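Local coordinates for computational Design of Enzyme (Synthetic construct, PDB 3TP4), which is a computationally designed protein on a glycosyl hydrolase family 26 TIM-barrel scaffold, probably made to carry an activated serine in a catalytic triad, at residues F94-Y97 with I98-D102; G138-H141 with A142-V145; W180-G184 with A185-S189; V332-P335 with G336-L339. All blocks are in the same frame, centred on the assembly; numbering follows the deposited sequence.

Contact 1. Residues F94-Y97 with I98-D102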
loop_
_atom_site.group_PDB
_atom_site.type_symbol
_atom_site.label_atom_id
_atom_site.label_comp_id
_atom_site.label_asym_id
_atom_site.label_seq_id
_atom_site.Cartn_x
_atom_site.Cartn_y
_atom_site.Cartn_z
ATOM N N PHE A 94 10.070 4.642 15.499
ATOM C CA PHE A 94 9.547 3.890 14.358
ATOM C C PHE A 94 10.737 3.270 13.645
ATOM O O PHE A 94 10.802 2.053 13.451
ATOM C CB PHE A 94 8.786 4.846 13.433
ATOM C CG PHE A 94 7.804 4.173 12.506
ATOM C CD1 PHE A 94 7.908 2.823 12.198
ATOM C CD2 PHE A 94 6.774 4.906 11.932
ATOM C CE1 PHE A 94 6.994 2.209 11.328
ATOM C CE2 PHE A 94 5.857 4.305 11.059
ATOM C CZ PHE A 94 5.970 2.957 10.760
ATOM N N ALA A 95 11.708 4.110 13.301
ATOM C CA ALA A 95 12.901 3.658 12.599
ATOM C C ALA A 95 13.664 2.609 13.387
ATOM O O ALA A 95 14.229 1.682 12.807
ATOM C CB ALA A 95 13.814 4.837 12.270
ATOM N N ASP A 96 13.707 2.774 14.706
ATOM C CA ASP A 96 14.420 1.831 15.562
ATOM C C ASP A 96 13.774 0.439 15.514
ATOM O O ASP A 96 14.460 -0.578 15.407
ATOM C CB ASP A 96 14.449 2.342 17.004
ATOM C CG ASP A 96 15.161 1.387 17.950
ATOM O OD1 ASP A 96 16.340 1.066 17.693
ATOM O OD2 ASP A 96 14.532 0.943 18.936
ATOM N N TYR A 97 12.452 0.408 15.592
ATOM C CA TYR A 97 11.715 -0.850 15.541
ATOM C C TYR A 97 11.824 -1.520 14.171
ATOM O O TYR A 97 11.821 -2.750 14.081
ATOM C CB TYR A 97 10.253 -0.615 15.908
ATOM C CG TYR A 97 9.990 -0.576 17.399
ATOM C CD1 TYR A 97 10.891 0.025 18.277
ATOM C CD2 TYR A 97 8.831 -1.131 17.929
ATOM C CE1 TYR A 97 10.641 0.064 19.639
ATOM C CE2 TYR A 97 8.577 -1.101 19.279
ATOM C CZ TYR A 97 9.482 -0.502 20.133
ATOM O OH TYR A 97 9.211 -0.480 21.480
ATOM N N ILE A 98 11.921 -0.717 13.113
ATOM C CA ILE A 98 12.117 -1.243 11.760
ATOM C C ILE A 98 13.507 -1.849 11.648
ATOM O O ILE A 98 13.693 -2.908 11.041
ATOM C CB ILE A 98 11.941 -0.138 10.675
ATOM C CG1 ILE A 98 10.457 0.130 10.417
ATOM C CG2 ILE A 98 12.633 -0.532 9.368
ATOM C CD1 ILE A 98 10.188 1.370 9.560
ATOM N N ARG A 99 14.491 -1.173 12.238
ATOM C CA ARG A 99 15.864 -1.682 12.254
ATOM C C ARG A 99 15.944 -3.019 13.003
ATOM O O ARG A 99 16.609 -3.964 12.560
ATOM C CB ARG A 99 16.805 -0.652 12.902
ATOM C CG ARG A 99 17.252 0.463 11.959
ATOM C CD ARG A 99 17.792 1.697 12.702
ATOM N NE ARG A 99 18.634 1.341 13.843
ATOM C CZ ARG A 99 19.872 0.868 13.742
ATOM N NH1 ARG A 99 20.428 0.699 12.546
ATOM N NH2 ARG A 99 20.559 0.565 14.840
ATOM N N LYS A 100 15.265 -3.081 14.143
ATOM C CA LYS A 100 15.234 -4.288 14.961
ATOM C C LYS A 100 14.609 -5.451 14.196
ATOM O O LYS A 100 15.059 -6.597 14.308
ATOM C CB LYS A 100 14.469 -4.024 16.257
ATOM C CG LYS A 100 15.311 -3.293 17.315
ATOM C CD LYS A 100 14.467 -2.746 18.453
ATOM C CE LYS A 100 15.370 -2.203 19.599
ATOM N NZ LYS A 100 14.637 -1.231 20.468
ATOM N N ALA A 101 13.578 -5.145 13.408
ATOM C CA ALA A 101 12.882 -6.178 12.658
ATOM C C ALA A 101 13.794 -6.676 11.556
ATOM O O ALA A 101 13.879 -7.876 11.295
ATOM C CB ALA A 101 11.584 -5.626 12.072
ATOM N N ASP A 102 14.479 -5.743 10.902
ATOM C CA ASP A 102 15.427 -6.101 9.866
ATOM C C ASP A 102 16.521 -6.977 10.476
ATOM O O ASP A 102 16.954 -7.950 9.865
ATOM C CB ASP A 102 16.060 -4.846 9.244
ATOM C CG ASP A 102 17.135 -5.184 8.225
ATOM O OD1 ASP A 102 16.793 -5.639 7.113
ATOM O OD2 ASP A 102 18.328 -4.992 8.530
HETATM O O HOH W 1 18.051 -0.568 16.772
#
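Lys100 reaches back one helical turn to Asp96, and its NZ meets Asp96 OD2 at 2.7 Å in a salt bridge. The ammonium arrives on the syn side of the carboxylate, 17° out of its plane. With CG anti to the backbone N (chi1 179°), Asp96 sets its carboxylate beside its own carbonyl carbon, on the side where the lysine chain, extended beyond CG, passes the Asp96 carbonyl oxygen. NZ also donates to the carbonyl oxygen of Asp50, tying the pair to a nearby loop. Replacing Lys100 with an alanine would probably leave Asp96 OD2 without its charged mate and the Asp50 carbonyl without this donor. The other carboxylate oxygen, Asp96 OD1, takes a hydrogen bond from a water at 2.5 Å, which in turn accepts a weak one from Arg99 NH2; the guanidinium has its stronger partner in Asp161. Inward of these charges, Ile98 CD1 lies 3.7 Å from Phe94 CE1, approaching the ring obliquely. Backbone bonds, Ile98 N to Phe94 O (3.0 Å) and Lys100 N to Asp96 O (2.9 Å), space both pairs one turn apart. Helix 87-104 connects parallel strands 66-70 and 107-113 in a beta-alpha-beta unit: Phe94 sets its ring edge-to-face with Trp69 and touches Val110, while Phe94 and Ile98 both pack on Leu154 of helix 141-157.

Contact 2. Residues G138-H141 with A142-V145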
loop_
_atom_site.group_PDB
_atom_site.type_symbol
_atom_site.label_atom_id
_atom_site.label_comp_id
_atom_site.label_asym_id
_atom_site.label_seq_id
_atom_site.Cartn_x
_atom_site.Cartn_y
_atom_site.Cartn_z
ATOM N N GLY A 138 -5.992 21.911 -3.420
ATOM C CA GLY A 138 -6.974 21.732 -2.371
ATOM C C GLY A 138 -6.701 22.485 -1.090
ATOM O O GLY A 138 -5.569 22.891 -0.808
ATOM N N SER A 139 -7.757 22.649 -0.301
ATOM C CA SER A 139 -7.691 23.370 0.964
ATOM C C SER A 139 -6.745 22.703 1.952
ATOM O O SER A 139 -6.198 23.362 2.835
ATOM C CB SER A 139 -9.084 23.473 1.586
ATOM O OG SER A 139 -9.565 22.189 1.950
ATOM N N HIS A 140 -6.560 21.393 1.815
ATOM C CA HIS A 140 -5.678 20.677 2.729
ATOM C C HIS A 140 -4.470 20.020 2.046
ATOM O O HIS A 140 -3.823 19.164 2.634
ATOM C CB HIS A 140 -6.465 19.647 3.555
ATOM C CG HIS A 140 -7.276 20.247 4.665
ATOM N ND1 HIS A 140 -6.886 20.194 5.988
ATOM C CD2 HIS A 140 -8.456 20.913 4.648
ATOM C CE1 HIS A 140 -7.789 20.802 6.737
ATOM N NE2 HIS A 140 -8.751 21.247 5.949
ATOM N N HIS A 141 -4.153 20.421 0.817
ATOM C CA HIS A 141 -2.999 19.829 0.130
ATOM C C HIS A 141 -1.716 19.937 0.979
ATOM O O HIS A 141 -0.933 18.983 1.069
ATOM C CB HIS A 141 -2.790 20.462 -1.245
ATOM C CG HIS A 141 -1.743 19.779 -2.066
ATOM N ND1 HIS A 141 -1.819 18.445 -2.413
ATOM C CD2 HIS A 141 -0.594 20.244 -2.614
ATOM C CE1 HIS A 141 -0.759 18.118 -3.132
ATOM N NE2 HIS A 141 -0.000 19.191 -3.269
ATOM N N ALA A 142 -1.511 21.083 1.621
ATOM C CA ALA A 142 -0.306 21.288 2.434
ATOM C C ALA A 142 -0.188 20.284 3.582
ATOM O O ALA A 142 0.908 19.806 3.885
ATOM C CB ALA A 142 -0.238 22.730 2.960
ATOM N N GLU A 143 -1.307 19.963 4.223
ATOM C CA GLU A 143 -1.303 18.936 5.266
ATOM C C GLU A 143 -0.796 17.610 4.691
ATOM O O GLU A 143 0.043 16.930 5.295
ATOM C CB GLU A 143 -2.701 18.738 5.865
ATOM C CG GLU A 143 -3.648 19.903 5.648
ATOM C CD GLU A 143 -3.357 21.070 6.560
ATOM O OE1 GLU A 143 -4.110 22.064 6.512
ATOM O OE2 GLU A 143 -2.378 20.984 7.330
ATOM N N LEU A 144 -1.307 17.249 3.517
ATOM C CA LEU A 144 -0.884 16.009 2.869
ATOM C C LEU A 144 0.618 16.025 2.648
ATOM O O LEU A 144 1.329 15.098 3.048
ATOM C CB LEU A 144 -1.605 15.810 1.536
ATOM C CG LEU A 144 -1.155 14.536 0.812
ATOM C CD1 LEU A 144 -1.563 13.308 1.612
ATOM C CD2 LEU A 144 -1.730 14.478 -0.588
ATOM N N VAL A 145 1.104 17.100 2.036
ATOM C CA VAL A 145 2.527 17.220 1.738
ATOM C C VAL A 145 3.385 17.100 2.993
ATOM O O VAL A 145 4.412 16.438 2.982
ATOM C CB VAL A 145 2.854 18.540 0.998
ATOM C CG1 VAL A 145 4.358 18.746 0.917
ATOM C CG2 VAL A 145 2.257 18.517 -0.385
HETATM O O HOH W 2 -3.142 23.599 1.279
#
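His141 and Val145 meet one turn apart at the start of helix 141-157, the methyl CG2 of the valine lying over one face of the imidazole. Followed outward, the histidine begins with CB, 3.2 Å from Ala142 N. With CG anti to the backbone N (chi1 -172°), the ring swings alongside the first turn. CG is still nearest to Ala142 N, while CD2 and CE1 both come within reach of Val145 CG2. At the far end NE2 makes the closest ring approach to that methyl, 3.7 Å. The result is a CH-pi contact, CG2 standing 4.0 Å from the ring centroid and 24° off the normal, displaced toward the rim. ND1 is hydrogen-bonded to the carbonyl oxygen of Val134, which fixes the rotation of the ring.

His140 occupies the N-cap position. Its carbonyl oxygen accepts from Leu144 N at 3.3 Å, and the His141 carbonyl accepts from Val145 N at 2.9 Å, the latter nearly straight. Glu143 CG lies at the edge of the His140 ring, 3.3 Å from ND1; a bend at chi2 then turns its carboxylate plane 44° from the imidazole. A water bridges Gly138 O and Ala142 N, linking the preceding type I turn to an amide of the first helical turn. Ser139 OG is hydrogen-bonded to Asp125 OD1. The helix leans on helix 190-207, where Leu144 packs against Leu196 and Phe199, Val145 touches Phe199 and Tyr203, and the His141 ring meets Phe199; Val134 of helix 130-134 borders Leu144.

Contact 3. Residues W180-G184 with A185-S189. With ACY (acetic acid), chain C.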
loop_
_atom_site.group_PDB
_atom_site.type_symbol
_atom_site.label_atom_id
_atom_site.label_comp_id
_atom_site.label_asym_id
_atom_site.label_seq_id
_atom_site.Cartn_x
_atom_site.Cartn_y
_atom_site.Cartn_z
ATOM N N TRP A 180 -14.368 -6.080 4.834
ATOM C CA TRP A 180 -13.956 -6.123 3.433
ATOM C C TRP A 180 -13.078 -4.950 3.046
ATOM O O TRP A 180 -12.470 -4.977 1.975
ATOM C CB TRP A 180 -15.157 -6.201 2.483
ATOM C CG TRP A 180 -16.081 -7.333 2.777
ATOM C CD1 TRP A 180 -17.361 -7.247 3.279
ATOM C CD2 TRP A 180 -15.810 -8.731 2.603
ATOM N NE1 TRP A 180 -17.897 -8.505 3.410
ATOM C CE2 TRP A 180 -16.970 -9.435 3.005
ATOM C CE3 TRP A 180 -14.704 -9.456 2.139
ATOM C CZ2 TRP A 180 -17.054 -10.833 2.961
ATOM C CZ3 TRP A 180 -14.784 -10.846 2.096
ATOM C CH2 TRP A 180 -15.956 -11.518 2.504
ATOM N N PHE A 181 -13.048 -3.912 3.882
ATOM C CA PHE A 181 -12.059 -2.839 3.753
ATOM C C PHE A 181 -12.104 -2.043 2.438
ATOM O O PHE A 181 -11.053 -1.641 1.931
ATOM C CB PHE A 181 -10.625 -3.397 3.945
ATOM C CG PHE A 181 -10.434 -4.213 5.207
ATOM C CD1 PHE A 181 -10.065 -3.607 6.398
ATOM C CD2 PHE A 181 -10.600 -5.591 5.191
ATOM C CE1 PHE A 181 -9.881 -4.362 7.555
ATOM C CE2 PHE A 181 -10.420 -6.353 6.342
ATOM C CZ PHE A 181 -10.058 -5.738 7.526
ATOM N N TRP A 182 -13.285 -1.805 1.870
ATOM C CA TRP A 182 -13.341 -0.926 0.705
ATOM C C TRP A 182 -13.365 0.512 1.203
ATOM O O TRP A 182 -14.137 0.842 2.100
ATOM C CB TRP A 182 -14.608 -1.143 -0.132
ATOM C CG TRP A 182 -14.816 -2.497 -0.741
ATOM C CD1 TRP A 182 -14.358 -3.703 -0.282
ATOM C CD2 TRP A 182 -15.571 -2.775 -1.921
ATOM N NE1 TRP A 182 -14.789 -4.714 -1.111
ATOM C CE2 TRP A 182 -15.533 -4.170 -2.126
ATOM C CE3 TRP A 182 -16.279 -1.978 -2.825
ATOM C CZ2 TRP A 182 -16.180 -4.786 -3.202
ATOM C CZ3 TRP A 182 -16.913 -2.588 -3.896
ATOM C CH2 TRP A 182 -16.864 -3.974 -4.074
ATOM N N TRP A 183 -12.547 1.377 0.619
ATOM C CA TRP A 183 -12.608 2.793 0.981
ATOM C C TRP A 183 -13.733 3.422 0.181
ATOM O O TRP A 183 -13.586 3.648 -1.020
ATOM C CB TRP A 183 -11.293 3.509 0.647
ATOM C CG TRP A 183 -11.242 4.920 1.193
ATOM C CD1 TRP A 183 -12.122 5.492 2.073
ATOM C CD2 TRP A 183 -10.260 5.923 0.900
ATOM N NE1 TRP A 183 -11.746 6.791 2.343
ATOM C CE2 TRP A 183 -10.606 7.078 1.643
ATOM C CE3 TRP A 183 -9.118 5.959 0.087
ATOM C CZ2 TRP A 183 -9.853 8.254 1.591
ATOM C CZ3 TRP A 183 -8.370 7.128 0.039
ATOM C CH2 TRP A 183 -8.742 8.259 0.784
ATOM N N GLY A 184 -14.868 3.680 0.825
ATOM C CA GLY A 184 -16.018 4.220 0.113
ATOM C C GLY A 184 -15.723 5.464 -0.730
ATOM O O GLY A 184 -16.224 5.603 -1.845
ATOM N N ALA A 185 -14.906 6.377 -0.212
ATOM C CA ALA A 185 -14.602 7.589 -0.973
ATOM C C ALA A 185 -13.858 7.266 -2.271
ATOM O O ALA A 185 -14.115 7.866 -3.311
ATOM C CB ALA A 185 -13.812 8.580 -0.126
ATOM N N ALA A 186 -12.950 6.297 -2.210
ATOM C CA ALA A 186 -12.161 5.924 -3.386
ATOM C C ALA A 186 -13.025 5.279 -4.463
ATOM O O ALA A 186 -12.875 5.551 -5.664
ATOM C CB ALA A 186 -10.984 4.991 -2.985
ATOM N N TYR A 187 -13.942 4.417 -4.041
ATOM C CA TYR A 187 -14.873 3.817 -4.989
ATOM C C TYR A 187 -15.847 4.859 -5.552
ATOM O O TYR A 187 -16.250 4.788 -6.722
ATOM C CB TYR A 187 -15.617 2.652 -4.329
ATOM C CG TYR A 187 -14.793 1.390 -4.341
ATOM C CD1 TYR A 187 -13.897 1.117 -3.319
ATOM C CD2 TYR A 187 -14.870 0.507 -5.405
ATOM C CE1 TYR A 187 -13.129 -0.028 -3.337
ATOM C CE2 TYR A 187 -14.104 -0.638 -5.434
ATOM C CZ TYR A 187 -13.237 -0.899 -4.398
ATOM O OH TYR A 187 -12.471 -2.039 -4.421
ATOM N N GLY A 188 -16.214 5.825 -4.717
ATOM C CA GLY A 188 -17.124 6.878 -5.144
ATOM C C GLY A 188 -16.493 7.817 -6.157
ATOM O O GLY A 188 -17.172 8.309 -7.061
ATOM N N SER A 189 -15.190 8.052 -6.016
ATOM C CA SER A 189 -14.457 8.917 -6.945
ATOM C C SER A 189 -13.080 8.332 -7.264
ATOM O O SER A 189 -12.064 8.788 -6.733
ATOM C CB SER A 189 -14.301 10.318 -6.360
ATOM O OG SER A 189 -13.834 11.212 -7.357
HETATM C C ACY C . -17.542 -4.478 5.127
HETATM O O ACY C . -16.363 -4.276 4.694
HETATM O OXT ACY C . -18.537 -3.937 4.557
HETATM C CH3 ACY C . -17.783 -5.457 6.232
#
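Two large rings five residues apart, Trp182 and Tyr187, form an offset stack across the start of a short helix. The six-membered ring of the indole and the phenol have centroids 4.5 Å apart and planes inclined by 24°. Trp182 CE3 sits over the centre of the tyrosine ring, 3.6 Å from CZ, while Tyr187 OH lies above the indole, offset toward its rim. Polar ends fix both rings: Trp182 NE1 is hydrogen-bonded to the Gly221 carbonyl and Tyr187 OH to that of Pro219. The Trp183 carbonyl oxygen lies in the plane of the phenol at its edge and accepts a hydrogen bond from Tyr187 N at 3.1 Å.

Trp183 is the N-cap residue of helix 184-188, in the segment following barrel strand 168-174 of the TIM-barrel scaffold. Its indole, CG anti to the backbone N (chi1 -171°), folds back over the first turn, so that Ala185 CB makes a CH-pi contact 4.0 Å from the five-membered ring centroid and Ala186 CB packs 3.7 Å from CE3. Phe117 meets the same indole edge-to-face. Upstream, the O atom of an acetic acid molecule, probably from the crystallisation liquor, accepts a hydrogen bond from Trp180 N at 2.7 Å. The Phe181 amide adds a weak one.

Contact 4. Residues V332-P335 with G336-L339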
loop_
_atom_site.group_PDB
_atom_site.type_symbol
_atom_site.label_atom_id
_atom_site.label_comp_id
_atom_site.label_asym_id
_atom_site.label_seq_id
_atom_site.Cartn_x
_atom_site.Cartn_y
_atom_site.Cartn_z
ATOM N N VAL A 332 -3.619 -12.588 16.768
ATOM C CA VAL A 332 -2.821 -13.800 16.981
ATOM C C VAL A 332 -3.193 -14.407 18.335
ATOM O O VAL A 332 -3.047 -13.755 19.361
ATOM C CB VAL A 332 -1.308 -13.498 16.939
ATOM C CG1 VAL A 332 -0.494 -14.699 17.452
ATOM C CG2 VAL A 332 -0.866 -13.087 15.506
ATOM N N PRO A 333 -3.679 -15.659 18.340
ATOM C CA PRO A 333 -4.064 -16.318 19.599
ATOM C C PRO A 333 -2.913 -16.383 20.595
ATOM O O PRO A 333 -1.755 -16.495 20.198
ATOM C CB PRO A 333 -4.441 -17.740 19.160
ATOM C CG PRO A 333 -4.751 -17.637 17.714
ATOM C CD PRO A 333 -3.887 -16.528 17.167
ATOM N N VAL A 334 -3.243 -16.314 21.882
ATOM C CA VAL A 334 -2.261 -16.415 22.950
ATOM C C VAL A 334 -2.780 -17.462 23.930
ATOM O O VAL A 334 -3.905 -17.942 23.771
ATOM C CB VAL A 334 -2.017 -15.044 23.634
ATOM C CG1 VAL A 334 -1.494 -14.048 22.615
ATOM C CG2 VAL A 334 -3.293 -14.519 24.273
ATOM N N PRO A 335 -1.953 -17.869 24.905
ATOM C CA PRO A 335 -2.434 -18.935 25.789
ATOM C C PRO A 335 -3.772 -18.530 26.396
ATOM O O PRO A 335 -3.952 -17.379 26.786
ATOM C CB PRO A 335 -1.343 -19.019 26.854
ATOM C CG PRO A 335 -0.109 -18.576 26.139
ATOM C CD PRO A 335 -0.573 -17.467 25.228
ATOM N N GLY A 336 -4.715 -19.457 26.440
ATOM C CA GLY A 336 -6.040 -19.138 26.923
ATOM C C GLY A 336 -7.052 -19.031 25.804
ATOM O O GLY A 336 -8.243 -19.210 26.045
ATOM N N ASP A 337 -6.590 -18.732 24.587
ATOM C CA ASP A 337 -7.484 -18.621 23.442
ATOM C C ASP A 337 -7.762 -19.978 22.844
ATOM O O ASP A 337 -6.863 -20.812 22.736
ATOM C CB ASP A 337 -6.886 -17.724 22.351
ATOM C CG ASP A 337 -6.754 -16.282 22.789
ATOM O OD1 ASP A 337 -7.414 -15.893 23.775
ATOM O OD2 ASP A 337 -5.993 -15.540 22.132
ATOM N N ALA A 338 -9.004 -20.191 22.427
ATOM C CA ALA A 338 -9.387 -21.475 21.862
ATOM C C ALA A 338 -8.633 -21.785 20.556
ATOM O O ALA A 338 -8.381 -22.955 20.237
ATOM C CB ALA A 338 -10.896 -21.524 21.638
ATOM N N LEU A 339 -8.276 -20.746 19.803
ATOM C CA LEU A 339 -7.636 -20.951 18.500
ATOM C C LEU A 339 -6.105 -21.067 18.582
ATOM O O LEU A 339 -5.424 -21.158 17.547
ATOM C CB LEU A 339 -8.037 -19.845 17.504
ATOM C CG LEU A 339 -9.343 -20.012 16.717
ATOM C CD1 LEU A 339 -9.693 -18.720 15.961
ATOM C CD2 LEU A 339 -9.266 -21.194 15.756
HETATM O O HOH W 3 -5.942 -15.687 26.395
#
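A tight turn, closed by backbone and carboxylate, joins Val334 to Asp337 in the loop between strand 318-321 and helix 340-348. Asp337 N donates to Val334 O at 2.9 Å, and in the reverse sense Val334 N donates to Asp337 OD2, also at 2.9 Å. That amide reaches the acid from above, 48° out of the carboxylate plane. The side chain of Asp337 keeps CG anti to its carbonyl carbon (chi1 -66°), which folds the carboxylate back over the turn. OD2 has a further donor in His330 NE2, and Val334 CG2 touches it at 3.6 Å. The other oxygen, OD1, shares a water with Pro335 O, the water donating to both, at 3.0 Å to OD1. An alanine in place of Asp337 would probably leave the Val334 amide and His330 without their shared acceptor and the bridging water with one anchor fewer. Flanking the turn, Pro333 CG packs 4.0 Å from Leu339 CB, and Pro333 also leans on Leu340 and Phe343 of the following helix. Val332 reaches Phe34 and His36 of strand 32-37. Gly336 has a positive phi, and a CB there would clash with the carbonyl oxygen of Pro335. Proline followed by glycine at the two central positions is the classic sequence of a type II beta turn, stapled here by an aspartate at its fourth residue.

Overall arrangement
The four contacts follow one another along the chain without touching. Contacts 1 to 3 belong to the part resembling glycosyl hydrolase family 26. Contact 1 lies on helix 87-104, contact 2 at the start of helix 141-157, and contact 3 after strand 168-174; helix 87-104 packs on helix 141-157 at Leu154 and Ala157. Contacts 2 and 3 are the nearest pair, about 9 Å between nearest atoms. Contact 4, in the loop before helix 340-348, has its centre 43 Å from that of contact 2. Contacts 1 and 3 lie on opposite sides of the chain's centre. All four lie on helices and loops around the parallel barrel sheet, on which the designed site was probably built.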